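Long-range contact in immunoreactive 84kD antigen PG93 (Porphyromonas gingivalis, PDB 5M11), which is an essential surface component of the type-IX secretion system of this oral bacterium and binds zinc and calcium ions: residues F355-L364 with F396-R406. Numbering follows the deposited sequence.
With ZN (zinc ion), chain D.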
ATOM      1  N   PHE A 355       5.712 -13.814   9.171  1.00 62.81           N
ATOM      2  CA  PHE A 355       6.542 -14.959   8.803  1.00 64.93           C
ATOM      3  C   PHE A 355       7.281 -14.579   7.535  1.00 71.70           C
ATOM      4  O   PHE A 355       6.691 -14.624   6.461  1.00 70.04           O
ATOM      5  CB  PHE A 355       5.704 -16.247   8.598  1.00 65.47           C
ATOM      6  CG  PHE A 355       4.852 -16.665   9.774  1.00 66.63           C
ATOM      7  CD1 PHE A 355       5.334 -17.564  10.719  1.00 71.64           C
ATOM      8  CD2 PHE A 355       3.568 -16.156   9.939  1.00 66.67           C
ATOM      9  CE1 PHE A 355       4.546 -17.948  11.810  1.00 71.86           C
ATOM     10  CE2 PHE A 355       2.788 -16.527  11.038  1.00 69.15           C
ATOM     11  CZ  PHE A 355       3.279 -17.427  11.962  1.00 68.74           C
ATOM     12  N   ASP A 356       8.536 -14.129   7.661  1.00 72.70           N
ATOM     13  CA  ASP A 356       9.343 -13.715   6.515  1.00 75.12           C
ATOM     14  C   ASP A 356      10.232 -14.861   6.021  1.00 81.13           C
ATOM     15  O   ASP A 356      10.242 -15.950   6.615  1.00 81.39           O
ATOM     16  CB  ASP A 356      10.186 -12.461   6.841  1.00 80.10           C
ATOM     17  CG  ASP A 356      10.957 -12.503   8.150  1.00 98.15           C
ATOM     18  OD1 ASP A 356      12.215 -12.490   8.104  1.00101.40           O
ATOM     19  OD2 ASP A 356      10.307 -12.487   9.223  1.00105.78           O
ATOM     20  N   LYS A 357      10.959 -14.603   4.910  1.00 78.38           N
ATOM     21  CA  LYS A 357      11.870 -15.515   4.210  1.00 79.89           C
ATOM     22  C   LYS A 357      12.841 -16.211   5.174  1.00 85.97           C
ATOM     23  O   LYS A 357      12.902 -17.430   5.166  1.00 85.89           O
ATOM     24  CB  LYS A 357      12.636 -14.739   3.113  1.00 83.79           C
ATOM     25  CG  LYS A 357      13.503 -15.574   2.177  1.00 86.86           C
ATOM     26  CD  LYS A 357      14.123 -14.723   1.071  1.00 89.62           C
ATOM     27  CE  LYS A 357      15.420 -15.286   0.535  1.00 96.81           C
ATOM     28  NZ  LYS A 357      15.204 -16.353  -0.473  1.00102.63           N
ATOM     29  N   LYS A 358      13.543 -15.450   6.032  1.00 85.34           N
ATOM     30  CA  LYS A 358      14.551 -15.964   6.972  1.00 88.08           C
ATOM     31  C   LYS A 358      13.939 -16.815   8.096  1.00 90.27           C
ATOM     32  O   LYS A 358      14.404 -17.932   8.306  1.00 91.76           O
ATOM     33  CB  LYS A 358      15.398 -14.819   7.553  1.00 92.89           C
ATOM     34  CG  LYS A 358      16.113 -13.959   6.490  1.00112.14           C
ATOM     35  CD  LYS A 358      17.486 -14.510   6.068  1.00125.78           C
ATOM     36  CE  LYS A 358      18.096 -13.752   4.910  1.00137.14           C
ATOM     37  NZ  LYS A 358      18.700 -12.460   5.333  1.00146.64           N
ATOM     38  N   THR A 359      12.895 -16.317   8.782  1.00 83.86           N
ATOM     39  CA  THR A 359      12.169 -17.012   9.859  1.00 81.98           C
ATOM     40  C   THR A 359      11.750 -18.438   9.449  1.00 84.45           C
ATOM     41  O   THR A 359      12.091 -19.393  10.146  1.00 85.53           O
ATOM     42  CB  THR A 359      10.894 -16.213  10.242  1.00 87.21           C
ATOM     43  OG1 THR A 359      11.168 -14.817  10.275  1.00 87.55           O
ATOM     44  CG2 THR A 359      10.290 -16.656  11.563  1.00 84.92           C
ATOM     45  N   VAL A 360      10.999 -18.561   8.323  1.00 77.69           N
ATOM     46  CA  VAL A 360      10.439 -19.810   7.797  1.00 75.79           C
ATOM     47  C   VAL A 360      11.556 -20.786   7.416  1.00 82.53           C
ATOM     48  O   VAL A 360      11.479 -21.968   7.769  1.00 83.04           O
ATOM     49  CB  VAL A 360       9.465 -19.527   6.627  1.00 76.73           C
ATOM     50  CG1 VAL A 360       9.041 -20.808   5.911  1.00 75.94           C
ATOM     51  CG2 VAL A 360       8.237 -18.779   7.130  1.00 73.67           C
ATOM     52  N   GLN A 361      12.601 -20.288   6.741  1.00 80.63           N
ATOM     53  CA  GLN A 361      13.751 -21.096   6.334  1.00 83.51           C
ATOM     54  C   GLN A 361      14.498 -21.683   7.543  1.00 88.93           C
ATOM     55  O   GLN A 361      15.001 -22.798   7.436  1.00 90.09           O
ATOM     56  CB  GLN A 361      14.711 -20.275   5.474  1.00 87.15           C
ATOM     57  CG  GLN A 361      14.355 -20.241   3.990  1.00 93.69           C
ATOM     58  CD  GLN A 361      15.242 -19.285   3.220  1.00117.48           C
ATOM     59  OE1 GLN A 361      14.758 -18.466   2.446  1.00108.23           O
ATOM     60  NE2 GLN A 361      16.563 -19.347   3.416  1.00117.36           N
ATOM     61  N   GLU A 362      14.563 -20.936   8.680  1.00 85.27           N
ATOM     62  CA  GLU A 362      15.218 -21.350   9.936  1.00 87.39           C
ATOM     63  C   GLU A 362      14.387 -22.388  10.676  1.00 90.36           C
ATOM     64  O   GLU A 362      14.947 -23.339  11.219  1.00 92.48           O
ATOM     65  CB  GLU A 362      15.454 -20.145  10.871  1.00 88.91           C
ATOM     66  CG  GLU A 362      16.598 -19.229  10.465  1.00103.39           C
ATOM     67  CD  GLU A 362      16.659 -17.865  11.135  1.00130.02           C
ATOM     68  OE1 GLU A 362      15.643 -17.419  11.720  1.00117.00           O
ATOM     69  OE2 GLU A 362      17.727 -17.218  11.031  1.00132.28           O
ATOM     70  N   GLN A 363      13.052 -22.175  10.728  1.00 83.65           N
ATOM     71  CA  GLN A 363      12.073 -23.029  11.405  1.00 81.90           C
ATOM     72  C   GLN A 363      11.954 -24.391  10.734  1.00 87.80           C
ATOM     73  O   GLN A 363      11.729 -25.390  11.421  1.00 88.06           O
ATOM     74  CB  GLN A 363      10.701 -22.349  11.441  1.00 78.93           C
ATOM     75  CG  GLN A 363      10.584 -21.269  12.502  1.00 88.83           C
ATOM     76  CD  GLN A 363       9.386 -20.380  12.301  1.00107.69           C
ATOM     77  OE1 GLN A 363       8.635 -20.090  13.234  1.00103.98           O
ATOM     78  NE2 GLN A 363       9.191 -19.899  11.086  1.00101.48           N
ATOM     79  N   LEU A 364      12.087 -24.438   9.400  1.00 85.12           N
ATOM     80  CA  LEU A 364      11.985 -25.697   8.673  1.00 86.15           C
ATOM     81  C   LEU A 364      13.353 -26.282   8.371  1.00 98.16           C
ATOM     82  O   LEU A 364      13.492 -27.512   8.338  1.00100.03           O
ATOM     83  CB  LEU A 364      11.176 -25.543   7.391  1.00 83.19           C
ATOM     84  CG  LEU A 364       9.680 -25.487   7.606  1.00 84.06           C
ATOM     85  CD1 LEU A 364       8.963 -24.995   6.373  1.00 82.30           C
ATOM     86  CD2 LEU A 364       9.150 -26.814   8.039  1.00 85.35           C
ATOM     87  N   PHE A 396       3.220 -24.950   2.131  1.00 61.31           N
ATOM     88  CA  PHE A 396       3.732 -24.775   3.479  1.00 61.48           C
ATOM     89  C   PHE A 396       2.620 -24.899   4.494  1.00 65.34           C
ATOM     90  O   PHE A 396       1.504 -24.435   4.265  1.00 62.93           O
ATOM     91  CB  PHE A 396       4.449 -23.423   3.603  1.00 63.30           C
ATOM     92  CG  PHE A 396       5.788 -23.375   2.892  1.00 67.43           C
ATOM     93  CD1 PHE A 396       6.976 -23.567   3.594  1.00 72.33           C
ATOM     94  CD2 PHE A 396       5.863 -23.119   1.522  1.00 69.49           C
ATOM     95  CE1 PHE A 396       8.213 -23.500   2.940  1.00 76.02           C
ATOM     96  CE2 PHE A 396       7.102 -23.087   0.865  1.00 75.04           C
ATOM     97  CZ  PHE A 396       8.267 -23.253   1.582  1.00 75.50           C
ATOM     98  N   GLU A 397       2.927 -25.577   5.604  1.00 64.02           N
ATOM     99  CA  GLU A 397       2.004 -25.794   6.706  1.00 62.40           C
ATOM    100  C   GLU A 397       2.450 -24.969   7.884  1.00 67.59           C
ATOM    101  O   GLU A 397       3.610 -25.064   8.315  1.00 69.72           O
ATOM    102  CB  GLU A 397       1.921 -27.287   7.083  1.00 64.67           C
ATOM    103  CG  GLU A 397       0.787 -27.605   8.045  1.00 70.66           C
ATOM    104  CD  GLU A 397       0.408 -29.062   8.232  1.00 92.92           C
ATOM    105  OE1 GLU A 397       0.994 -29.935   7.556  1.00 93.57           O
ATOM    106  OE2 GLU A 397      -0.504 -29.329   9.045  1.00 90.47           O
ATOM    107  N   PHE A 398       1.530 -24.153   8.397  1.00 62.06           N
ATOM    108  CA  PHE A 398       1.761 -23.350   9.587  1.00 61.95           C
ATOM    109  C   PHE A 398       0.877 -23.895  10.691  1.00 66.65           C
ATOM    110  O   PHE A 398      -0.247 -24.334  10.417  1.00 64.65           O
ATOM    111  CB  PHE A 398       1.515 -21.872   9.312  1.00 61.88           C
ATOM    112  CG  PHE A 398       2.584 -21.250   8.440  1.00 63.91           C
ATOM    113  CD1 PHE A 398       3.651 -20.561   9.001  1.00 67.73           C
ATOM    114  CD2 PHE A 398       2.531 -21.367   7.051  1.00 64.80           C
ATOM    115  CE1 PHE A 398       4.647 -20.003   8.192  1.00 69.23           C
ATOM    116  CE2 PHE A 398       3.534 -20.817   6.248  1.00 67.80           C
ATOM    117  CZ  PHE A 398       4.578 -20.133   6.821  1.00 67.13           C
ATOM    118  N   LYS A 399       1.429 -23.982  11.915  1.00 65.70           N
ATOM    119  CA  LYS A 399       0.724 -24.518  13.074  1.00 66.40           C
ATOM    120  C   LYS A 399       1.300 -23.911  14.369  1.00 75.41           C
ATOM    121  O   LYS A 399       2.509 -24.018  14.642  1.00 77.81           O
ATOM    122  CB  LYS A 399       0.788 -26.059  13.074  1.00 69.44           C
ATOM    123  CG  LYS A 399      -0.031 -26.772  14.153  1.00 88.57           C
ATOM    124  CD  LYS A 399      -1.475 -27.054  13.761  1.00100.96           C
ATOM    125  CE  LYS A 399      -2.247 -27.749  14.860  1.00115.30           C
ATOM    126  NZ  LYS A 399      -2.552 -26.847  16.007  1.00123.46           N
ATOM    127  N   ASP A 400       0.411 -23.253  15.151  1.00 72.33           N
ATOM    128  CA  ASP A 400       0.692 -22.613  16.440  1.00 74.42           C
ATOM    129  C   ASP A 400       1.897 -21.626  16.401  1.00 79.17           C
ATOM    130  O   ASP A 400       2.778 -21.671  17.269  1.00 80.80           O
ATOM    131  CB  ASP A 400       0.865 -23.664  17.558  1.00 79.38           C
ATOM    132  CG  ASP A 400      -0.462 -24.183  18.076  1.00 95.26           C
ATOM    133  OD1 ASP A 400      -0.885 -25.271  17.633  1.00 97.20           O
ATOM    134  OD2 ASP A 400      -1.101 -23.479  18.894  1.00102.14           O
ATOM    135  N   GLY A 401       1.878 -20.722  15.419  1.00 74.05           N
ATOM    136  CA  GLY A 401       2.863 -19.651  15.262  1.00 74.03           C
ATOM    137  C   GLY A 401       4.234 -20.008  14.727  1.00 77.75           C
ATOM    138  O   GLY A 401       5.187 -19.237  14.917  1.00 78.21           O
ATOM    139  N   LYS A 402       4.340 -21.161  14.036  1.00 73.14           N
ATOM    140  CA  LYS A 402       5.586 -21.661  13.443  1.00 74.72           C
ATOM    141  C   LYS A 402       5.283 -22.466  12.184  1.00 76.66           C
ATOM    142  O   LYS A 402       4.175 -22.994  12.060  1.00 75.58           O
ATOM    143  CB  LYS A 402       6.357 -22.544  14.456  1.00 80.49           C
ATOM    144  CG  LYS A 402       7.063 -21.800  15.593  1.00 92.09           C
ATOM    145  CD  LYS A 402       7.689 -22.747  16.598  1.00105.10           C
ATOM    146  CE  LYS A 402       8.203 -22.018  17.820  1.00121.08           C
ATOM    147  NZ  LYS A 402       8.963 -22.925  18.724  1.00133.04           N
ATOM    148  N   ALA A 403       6.254 -22.574  11.254  1.00 72.36           N
ATOM    149  CA  ALA A 403       6.063 -23.366  10.034  1.00 70.80           C
ATOM    150  C   ALA A 403       6.458 -24.787  10.328  1.00 75.59           C
ATOM    151  O   ALA A 403       7.648 -25.082  10.464  1.00 78.87           O
ATOM    152  CB  ALA A 403       6.886 -22.802   8.884  1.00 72.13           C
ATOM    153  N   ILE A 404       5.475 -25.676  10.465  1.00 69.59           N
ATOM    154  CA  ILE A 404       5.759 -27.070  10.826  1.00 70.35           C
ATOM    155  C   ILE A 404       6.146 -27.968   9.603  1.00 74.32           C
ATOM    156  O   ILE A 404       6.798 -28.988   9.841  1.00 77.75           O
ATOM    157  CB  ILE A 404       4.611 -27.711  11.657  1.00 72.29           C
ATOM    158  CG1 ILE A 404       3.265 -27.718  10.912  1.00 69.85           C
ATOM    159  CG2 ILE A 404       4.479 -27.045  13.026  1.00 73.37           C
ATOM    160  CD1 ILE A 404       2.340 -28.901  11.310  1.00 77.55           C
ATOM    161  N   ALA A 405       5.781 -27.627   8.322  1.00 66.72           N
ATOM    162  CA  ALA A 405       6.147 -28.497   7.186  1.00 66.38           C
ATOM    163  C   ALA A 405       6.209 -27.796   5.834  1.00 67.26           C
ATOM    164  O   ALA A 405       5.429 -26.884   5.588  1.00 63.65           O
ATOM    165  CB  ALA A 405       5.166 -29.664   7.080  1.00 66.40           C
ATOM    166  N   ARG A 406       7.095 -28.297   4.931  1.00 66.36           N
ATOM    167  CA  ARG A 406       7.211 -27.904   3.515  1.00 66.55           C
ATOM    168  C   ARG A 406       6.975 -29.148   2.618  1.00 74.19           C
ATOM    169  O   ARG A 406       7.708 -30.140   2.699  1.00 75.58           O
ATOM    170  CB  ARG A 406       8.546 -27.214   3.160  1.00 65.89           C
ATOM    171  CG  ARG A 406       8.618 -26.877   1.670  1.00 68.96           C
ATOM    172  CD  ARG A 406       9.935 -26.304   1.219  1.00 75.88           C
ATOM    173  NE  ARG A 406      10.897 -27.342   0.839  1.00 88.83           N
ATOM    174  CZ  ARG A 406      11.176 -27.700  -0.412  1.00 93.04           C
ATOM    175  NH1 ARG A 406      10.564 -27.109  -1.433  1.00 75.48           N
ATOM    176  NH2 ARG A 406      12.072 -28.646  -0.654  1.00 69.96           N
TER
HETATM  177 ZN    ZN D 803      -4.016 -25.347  16.127  1.00106.34          ZN
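Phe355 and Phe398 form an edge-to-face pair, the edge of Phe398 directed at the face of Phe355, with ring centroids 4.9 Å apart and planes at 65°. The rim of the Phe355 ring also meets the turn of the hairpin, its CE1 lying 3.4 Å from Gly401 O. In the first turn of helix 357-364, Val360 divides its methyls: CG2 touches the edge of Phe398, 3.9 Å from CZ, while CG1 reaches Phe396 and the CB of Ala403. Leu364, with CG anti to its carbonyl carbon (chi1 -77°), lays its two methyls over the face of the hairpin; Leu364 CD1 sits at the ring edge of Phe396, 3.7 Å from Phe396 CD1, and CD2 lies against the backbone from Ala403 to Ala405. Near the surface, Gln363 OE1 comes 3.3 Å from Lys402 CG, the side chains crossing at about a right angle, while a weak hydrogen bond runs from Gln363 NE2 to Thr359 O. These contacts join neighbouring four-stranded antiparallel sheets, consistent with successive blades of a beta-propeller: helix 357-364 follows the outermost strand of one and packs on the last hairpin of the next, its axis 7.7 Å from that of 402-406. Opposite Glu397, Ile404 and Ala405 form a classic beta bulge. Further out, the Phe386 ring meets that of Phe398 with planes nearly parallel, and Phe370 meets Phe396 edge-to-face. At the turn, Lys399 NZ binds zinc at 2.1 Å alongside Asp382 and Asp384.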